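Local structure of exosome complex component Rrp42 (Methanothermobacter thermautotrophicus, 2WNR) at residues I37-G42 / E263-S268; M78-T83 / V134-L139; L163-P168 / Q185-N190. The protein probably serves as a non-catalytic subunit of the RNA-degrading archaeal exosome and helps to structure the active site of its partner Rrp41. All coordinates share one frame; numbering follows the deposited sequence.

Contact 2 is the buried one, contact 1 lies at the surface, and contact 3 is partly buried. Contacts 1 and 2 reach the same mixed sheet, yet their centres are about 23 Å apart: contact 2 pairs two of its parallel strands, while contact 1 rests the C-terminal part of helix 244-268 on its strand 37-41. Contact 3 belongs to a separate small antiparallel sheet and touches both others, meeting Trp135 and Leu137 of contact 2 and Thr41, Gly42 and Leu265 of contact 1. Backbone bonds dominate contact 2; contact 3 adds an arginine gripping carbonyls, and contact 1 relies on apolar packing round a tyrosine ring and one bond from its hydroxyl.

Contact 1: I37-G42 / E263-S268; sequences ISIETG and EYLDKS
Tyr264 lies beside strand 37-41 and meets two of its isoleucines in different ways. Ile39 runs past the ring in the opposite direction, and its terminal methyl arrives at the ring edge, near the ring plane, with CD1 3.8 Å from Tyr264 CD2. Ile37 instead crosses the tyrosine at a slant and offers its branch methyl, CG2 standing 4.0 Å from Tyr264 CE2. The phenol is carried out from the helix toward the strand because Tyr264 places CG anti to its own backbone N (chi1 -171°). Its hydroxyl thereby reaches the start of the strand, where Tyr264 OH donates to Ile37 O over 2.7 Å, from a position tilted 30° out of the carbonyl plane.

Ile39 is the pivot of the packing. While CD1 serves the tyrosine, its other branch reaches toward Leu265, CG2 lying 4.3 Å from Leu265 CD1. One turn on, Ser268 brings its CB to 4.1 Å from Ile39 CB. The small serine lets this part of the helix come near the strand, and its hydroxyl is turned back into the helix: Ser268 OG donates to Tyr264 O at 3.1 Å, a carbonyl that Ser268 N also reaches, from the opposite face of its plane. Leu265, the buried member, continues onto helix 150-164 at Val159, Ala160 and Leu163.

A branched isoleucine suits the strand because its two arms can serve two neighbours, and a tyrosine suits this exposed position because it is apolar along the ring and polar at the end. The chemistry implies that hydrophobic contact fastens the C-terminal helix to this strand of the RNase PH fold, while one phenol bond to Ile37 O probably helps to fix how the tyrosine lies along it.

Contact 2: M78-T83 / V134-L139; sequences MGVILT and VWMLFL
Leu82 and Phe138 have nearly equal first torsions (chi1 -76° and -72°), each setting CG anti to its own carbonyl carbon, and the two side chains therefore lie side by side and point the same way, with Leu82 CD1 3.4 Å from Phe138 CE1. Val80 and Met136 repeat this on the same sheet face, CB of the valine resting 3.8 Å from CG of the methionine. On the other face, Leu139 CD2 meets Ile81 CG2 at 3.7 Å and also touches Thr83, whose hydroxyl bonds to Asp112 on helix 102-117.

Beneath these side chains four bonds join the strands in parallel. Val80 N donates to Trp135 O, and Leu137 N lies 2.8 Å from its acceptor Val80 O; then Leu82 N donates to Leu137 O, and Leu139 N to Leu82 O, where the N-H...O angle has closed to 136°. Beta-branched Val80, Ile81 and Thr83 suit this extended backbone.

At the start of the pairing, Val134 sets CG2 3.6 Å from Gly79 CA and 4.1 Å from Val80 CG2, which it crosses at about a right angle. Cutting Val134 back to alanine would probably open a gap beside Gly79 and leave Val80 CG2 packed on Met136 alone among the residues of the two segments.

The connection between the strands holds helix 102-117 and short strand 127-129. The chemistry implies a buried aliphatic face of Ile81, Leu137 and Leu139, polar-tied to that helix through Thr83, and a partly exposed face where Phe138 packs on a basic side chain of another protein chain.

Contact 3: L163-P168 / Q185-N190; sequences LDTRIP and QPLPVN
This is an antiparallel strand pairing continued by side-chain packing, at the place where the chain leaves helix 150-164 for strand 166-173 and edge strand 184-186 returns alongside. Ile167 and Gln185 form the hydrogen-bonded pair: Ile167 N donates to Gln185 O over 2.7 Å, lying in the carbonyl plane, and Gln185 N donates back to Ile167 O over 2.8 Å.

On the exposed side, Arg166 folds back over the turn. Its chain bends at the second torsion (chi2 -76°), which brings the guanidinium round to the end of the helix. There NH1 donates both to Leu163 O at 3.1 Å and to Thr165 O at 2.8 Å, with both acceptors in the guanidinium plane although the donor stands above the plane of the Thr165 carbonyl. Pro186 CG lies 4.0 Å above one face of the guanidinium, off toward its rim; the flat cation can thus lie over the apolar proline ring.

Apolar packing comes mainly from Leu187, which splits its methyls, CD1 packing 3.8 Å from Thr165 CB and CD2 4.1 Å from Ile167 CD1. Thr165 suits this junction because its carbon side meets the leucine while OG1 bonds back to Ala161 O in the helix. Farther along, Leu163 CD1 faces both methyls of Val189, 3.8 Å from CG1 and from CG2. Ile167 and Leu187 then press on Trp135 and Leu137 of the mixed sheet.

The junction leads into a small three-stranded antiparallel sheet whose central strand is 166-173, flanked by strands 176-180 and 184-186, here set against the main sheet of the RNase PH fold.

Contact 1: I37-G42 / E263-S268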
# COMPACT_ATOMS: atom_id res chain seq x y z
N ILE A 37 33.88 -7.65 -19.09
CA ILE A 37 33.26 -6.54 -18.38
C ILE A 37 33.29 -5.28 -19.22
O ILE A 37 34.29 -4.97 -19.86
CB ILE A 37 33.89 -6.31 -16.98
CG1 ILE A 37 33.65 -7.53 -16.08
CG2 ILE A 37 33.29 -5.06 -16.33
CD1 ILE A 37 34.48 -7.55 -14.83
N SER A 38 32.16 -4.57 -19.21
CA SER A 38 31.99 -3.36 -19.98
C SER A 38 31.44 -2.28 -19.05
O SER A 38 30.43 -2.48 -18.39
CB SER A 38 31.03 -3.63 -21.14
OG SER A 38 30.79 -2.48 -21.93
N ILE A 39 32.12 -1.14 -18.98
CA ILE A 39 31.75 -0.05 -18.07
C ILE A 39 31.67 1.29 -18.81
O ILE A 39 32.67 1.77 -19.37
CB ILE A 39 32.76 0.08 -16.91
CG1 ILE A 39 32.91 -1.25 -16.18
CG2 ILE A 39 32.35 1.20 -15.95
CD1 ILE A 39 34.17 -1.36 -15.33
N GLU A 40 30.48 1.89 -18.80
CA GLU A 40 30.29 3.24 -19.34
C GLU A 40 29.75 4.14 -18.24
O GLU A 40 28.98 3.69 -17.39
CB GLU A 40 29.30 3.24 -20.50
CG GLU A 40 29.64 2.29 -21.64
CD GLU A 40 28.52 2.24 -22.67
OE1 GLU A 40 28.45 3.14 -23.54
OE2 GLU A 40 27.70 1.29 -22.60
N THR A 41 30.15 5.40 -18.27
CA THR A 41 29.61 6.40 -17.34
C THR A 41 28.95 7.53 -18.14
O THR A 41 29.06 7.57 -19.36
CB THR A 41 30.69 6.95 -16.36
OG1 THR A 41 31.71 7.63 -17.09
CG2 THR A 41 31.30 5.82 -15.54
N GLY A 42 28.28 8.44 -17.44
CA GLY A 42 27.60 9.58 -18.07
C GLY A 42 26.58 9.16 -19.11
O GLY A 42 26.46 9.78 -20.17
N GLU A 263 41.63 -1.52 -10.89
CA GLU A 263 42.37 -0.83 -11.93
C GLU A 263 41.66 -0.90 -13.28
O GLU A 263 41.92 -0.07 -14.14
CB GLU A 263 43.84 -1.29 -12.01
CG GLU A 263 44.12 -2.58 -12.79
CD GLU A 263 45.57 -2.65 -13.26
OE1 GLU A 263 46.40 -3.31 -12.60
OE2 GLU A 263 45.88 -2.01 -14.28
N TYR A 264 40.75 -1.86 -13.44
CA TYR A 264 39.93 -1.94 -14.65
C TYR A 264 38.86 -0.87 -14.65
O TYR A 264 38.53 -0.30 -15.69
CB TYR A 264 39.30 -3.33 -14.82
CG TYR A 264 38.62 -3.51 -16.17
CD1 TYR A 264 39.35 -3.93 -17.28
CD2 TYR A 264 37.27 -3.24 -16.34
CE1 TYR A 264 38.75 -4.09 -18.52
CE2 TYR A 264 36.65 -3.39 -17.57
CZ TYR A 264 37.40 -3.81 -18.67
OH TYR A 264 36.79 -3.96 -19.90
N LEU A 265 38.29 -0.60 -13.47
CA LEU A 265 37.34 0.49 -13.31
C LEU A 265 38.02 1.84 -13.52
O LEU A 265 37.46 2.70 -14.22
CB LEU A 265 36.66 0.42 -11.93
CG LEU A 265 35.81 1.61 -11.44
CD1 LEU A 265 34.79 2.08 -12.48
CD2 LEU A 265 35.11 1.25 -10.16
N ASP A 266 39.21 2.02 -12.95
CA ASP A 266 39.96 3.28 -13.08
C ASP A 266 40.33 3.59 -14.52
O ASP A 266 40.28 4.76 -14.94
CB ASP A 266 41.23 3.27 -12.21
CG ASP A 266 40.93 3.29 -10.70
OD1 ASP A 266 39.80 3.67 -10.31
OD2 ASP A 266 41.84 2.94 -9.92
N LYS A 267 40.69 2.55 -15.27
CA LYS A 267 41.11 2.66 -16.67
C LYS A 267 39.95 2.96 -17.62
O LYS A 267 40.12 3.67 -18.61
CB LYS A 267 41.86 1.40 -17.11
CG LYS A 267 43.28 1.31 -16.56
CD LYS A 267 43.95 -0.03 -16.87
CE LYS A 267 45.44 0.03 -16.55
NZ LYS A 267 46.22 -1.10 -17.12
N SER A 268 38.77 2.41 -17.30
CA SER A 268 37.55 2.66 -18.08
C SER A 268 37.00 4.08 -17.91
O SER A 268 36.14 4.51 -18.67
CB SER A 268 36.47 1.64 -17.73
OG SER A 268 36.81 0.36 -18.20

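Contact 2: M78-T83 / V134-L139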
# COMPACT_ATOMS: atom_id res chain seq x y z
N MET A 78 25.76 13.84 9.41
CA MET A 78 26.00 12.95 8.29
C MET A 78 25.03 13.16 7.13
O MET A 78 23.84 13.45 7.34
CB MET A 78 25.98 11.48 8.75
CG MET A 78 26.94 11.14 9.88
SD MET A 78 28.66 11.52 9.46
CE MET A 78 29.56 10.48 10.62
N GLY A 79 25.54 13.04 5.91
CA GLY A 79 24.72 13.04 4.71
C GLY A 79 24.12 11.65 4.56
O GLY A 79 24.54 10.71 5.22
N VAL A 80 23.12 11.53 3.69
CA VAL A 80 22.38 10.28 3.58
C VAL A 80 22.67 9.55 2.27
O VAL A 80 22.80 10.18 1.21
CB VAL A 80 20.88 10.55 3.73
CG1 VAL A 80 20.07 9.26 3.58
CG2 VAL A 80 20.59 11.23 5.07
N ILE A 81 22.77 8.23 2.35
CA ILE A 81 22.76 7.36 1.15
C ILE A 81 21.51 6.49 1.19
O ILE A 81 21.21 5.89 2.22
CB ILE A 81 24.02 6.47 1.07
CG1 ILE A 81 25.24 7.31 0.72
CG2 ILE A 81 23.85 5.37 0.02
CD1 ILE A 81 26.54 6.52 0.66
N LEU A 82 20.81 6.41 0.07
CA LEU A 82 19.61 5.58 -0.07
C LEU A 82 19.73 4.68 -1.30
O LEU A 82 19.69 5.16 -2.43
CB LEU A 82 18.38 6.47 -0.19
CG LEU A 82 17.89 7.12 1.09
CD1 LEU A 82 17.12 8.38 0.79
CD2 LEU A 82 17.05 6.17 1.93
N THR A 83 19.89 3.38 -1.07
CA THR A 83 20.10 2.42 -2.15
C THR A 83 18.80 1.67 -2.43
O THR A 83 18.17 1.15 -1.52
CB THR A 83 21.23 1.42 -1.83
OG1 THR A 83 22.43 2.14 -1.55
CG2 THR A 83 21.51 0.46 -3.00
N VAL A 134 21.10 18.29 4.71
CA VAL A 134 22.24 17.56 4.16
C VAL A 134 21.94 17.01 2.76
O VAL A 134 20.79 16.96 2.34
CB VAL A 134 22.73 16.37 5.07
CG1 VAL A 134 23.08 16.82 6.49
CG2 VAL A 134 21.81 15.15 5.01
N TRP A 135 22.99 16.59 2.06
CA TRP A 135 22.83 15.97 0.75
C TRP A 135 22.37 14.52 0.88
O TRP A 135 22.98 13.72 1.58
CB TRP A 135 24.13 16.05 -0.06
CG TRP A 135 24.32 17.33 -0.81
CD1 TRP A 135 25.31 18.25 -0.63
CD2 TRP A 135 23.50 17.84 -1.88
NE1 TRP A 135 25.17 19.29 -1.51
CE2 TRP A 135 24.07 19.07 -2.29
CE3 TRP A 135 22.35 17.37 -2.54
CZ2 TRP A 135 23.53 19.84 -3.32
CZ3 TRP A 135 21.81 18.14 -3.56
CH2 TRP A 135 22.40 19.37 -3.94
N MET A 136 21.29 14.19 0.19
CA MET A 136 20.81 12.81 0.15
C MET A 136 21.09 12.22 -1.22
O MET A 136 20.59 12.71 -2.24
CB MET A 136 19.32 12.75 0.45
CG MET A 136 18.95 13.21 1.84
SD MET A 136 17.20 13.03 2.19
CE MET A 136 16.47 14.24 1.07
N LEU A 137 21.91 11.17 -1.24
CA LEU A 137 22.29 10.50 -2.47
C LEU A 137 21.39 9.31 -2.74
O LEU A 137 21.51 8.29 -2.05
CB LEU A 137 23.74 10.03 -2.39
CG LEU A 137 24.91 10.88 -2.86
CD1 LEU A 137 24.70 12.38 -2.71
CD2 LEU A 137 26.16 10.43 -2.13
N PHE A 138 20.49 9.43 -3.71
CA PHE A 138 19.66 8.29 -4.12
C PHE A 138 20.41 7.45 -5.14
O PHE A 138 20.55 7.82 -6.30
CB PHE A 138 18.32 8.74 -4.72
CG PHE A 138 17.35 9.28 -3.71
CD1 PHE A 138 16.45 8.43 -3.07
CD2 PHE A 138 17.34 10.64 -3.39
CE1 PHE A 138 15.54 8.93 -2.13
CE2 PHE A 138 16.43 11.14 -2.46
CZ PHE A 138 15.53 10.27 -1.83
N LEU A 139 20.93 6.32 -4.69
CA LEU A 139 21.53 5.35 -5.58
C LEU A 139 20.42 4.44 -6.11
O LEU A 139 19.82 3.69 -5.34
CB LEU A 139 22.59 4.54 -4.84
CG LEU A 139 23.98 5.16 -4.61
CD1 LEU A 139 23.94 6.66 -4.33
CD2 LEU A 139 24.65 4.46 -3.46

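Contact 3: L163-P168 / Q185-N190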
# COMPACT_ATOMS: atom_id res chain seq x y z
N LEU A 163 31.57 7.60 -8.80
CA LEU A 163 32.76 8.26 -9.29
C LEU A 163 32.42 9.28 -10.38
O LEU A 163 33.09 10.32 -10.52
CB LEU A 163 33.70 7.20 -9.84
CG LEU A 163 34.86 6.64 -8.99
CD1 LEU A 163 34.95 7.11 -7.51
CD2 LEU A 163 35.06 5.15 -9.18
N ASP A 164 31.38 8.97 -11.15
CA ASP A 164 30.90 9.81 -12.24
C ASP A 164 30.08 11.00 -11.73
O ASP A 164 29.86 11.96 -12.47
CB ASP A 164 30.05 8.98 -13.20
CG ASP A 164 29.58 9.78 -14.40
OD1 ASP A 164 30.44 10.18 -15.22
OD2 ASP A 164 28.35 10.01 -14.52
N THR A 165 29.64 10.93 -10.48
CA THR A 165 28.73 11.93 -9.93
C THR A 165 29.39 13.29 -9.76
O THR A 165 30.52 13.40 -9.26
CB THR A 165 28.11 11.48 -8.59
OG1 THR A 165 27.57 10.16 -8.74
CG2 THR A 165 27.00 12.41 -8.16
N ARG A 166 28.68 14.32 -10.22
CA ARG A 166 29.04 15.72 -9.98
C ARG A 166 27.81 16.39 -9.38
O ARG A 166 26.71 16.23 -9.90
CB ARG A 166 29.44 16.42 -11.29
CG ARG A 166 30.62 15.79 -12.04
CD ARG A 166 31.99 16.12 -11.39
NE ARG A 166 33.10 15.41 -12.04
CZ ARG A 166 33.41 14.12 -11.84
NH1 ARG A 166 32.71 13.37 -10.99
NH2 ARG A 166 34.44 13.59 -12.49
N ILE A 167 27.99 17.11 -8.28
CA ILE A 167 26.87 17.80 -7.61
C ILE A 167 27.13 19.29 -7.41
O ILE A 167 28.28 19.70 -7.24
CB ILE A 167 26.49 17.15 -6.25
CG1 ILE A 167 27.64 17.26 -5.24
CG2 ILE A 167 26.06 15.71 -6.45
CD1 ILE A 167 27.20 17.08 -3.80
N PRO A 168 26.06 20.11 -7.44
CA PRO A 168 26.22 21.55 -7.25
C PRO A 168 26.76 21.89 -5.86
O PRO A 168 26.48 21.16 -4.89
CB PRO A 168 24.80 22.09 -7.43
CG PRO A 168 23.91 20.93 -7.15
CD PRO A 168 24.65 19.74 -7.66
N GLN A 185 30.88 19.85 -8.29
CA GLN A 185 31.89 19.15 -7.51
C GLN A 185 31.73 17.63 -7.53
O GLN A 185 30.61 17.11 -7.55
CB GLN A 185 31.88 19.65 -6.06
CG GLN A 185 32.38 21.09 -5.88
CD GLN A 185 32.49 21.52 -4.42
OE1 GLN A 185 31.55 21.37 -3.64
NE2 GLN A 185 33.65 22.06 -4.05
N PRO A 186 32.87 16.90 -7.53
CA PRO A 186 32.80 15.45 -7.36
C PRO A 186 32.35 15.11 -5.95
O PRO A 186 32.47 15.96 -5.05
CB PRO A 186 34.24 15.00 -7.58
CG PRO A 186 34.86 16.08 -8.38
CD PRO A 186 34.23 17.34 -7.89
N LEU A 187 31.83 13.90 -5.75
CA LEU A 187 31.53 13.43 -4.40
C LEU A 187 32.84 13.20 -3.65
O LEU A 187 33.82 12.75 -4.26
CB LEU A 187 30.71 12.14 -4.43
CG LEU A 187 29.28 12.17 -4.97
CD1 LEU A 187 28.70 10.76 -4.93
CD2 LEU A 187 28.40 13.13 -4.20
N PRO A 188 32.88 13.51 -2.34
CA PRO A 188 34.06 13.19 -1.54
C PRO A 188 34.23 11.67 -1.44
O PRO A 188 33.56 11.00 -0.64
CB PRO A 188 33.75 13.82 -0.17
CG PRO A 188 32.25 13.93 -0.13
CD PRO A 188 31.82 14.18 -1.54
N VAL A 189 35.11 11.14 -2.29
CA VAL A 189 35.37 9.71 -2.34
C VAL A 189 36.67 9.45 -1.58
O VAL A 189 37.73 9.92 -1.98
CB VAL A 189 35.48 9.20 -3.80
CG1 VAL A 189 35.90 7.74 -3.84
CG2 VAL A 189 34.15 9.40 -4.53
N ASN A 190 36.56 8.71 -0.47
CA ASN A 190 37.73 8.41 0.35
C ASN A 190 38.53 7.21 -0.15
O ASN A 190 39.76 7.19 -0.06
CB ASN A 190 37.31 8.20 1.81
CG ASN A 190 37.17 9.51 2.57
OD1 ASN A 190 37.68 10.55 2.16
ND2 ASN A 190 36.47 9.46 3.70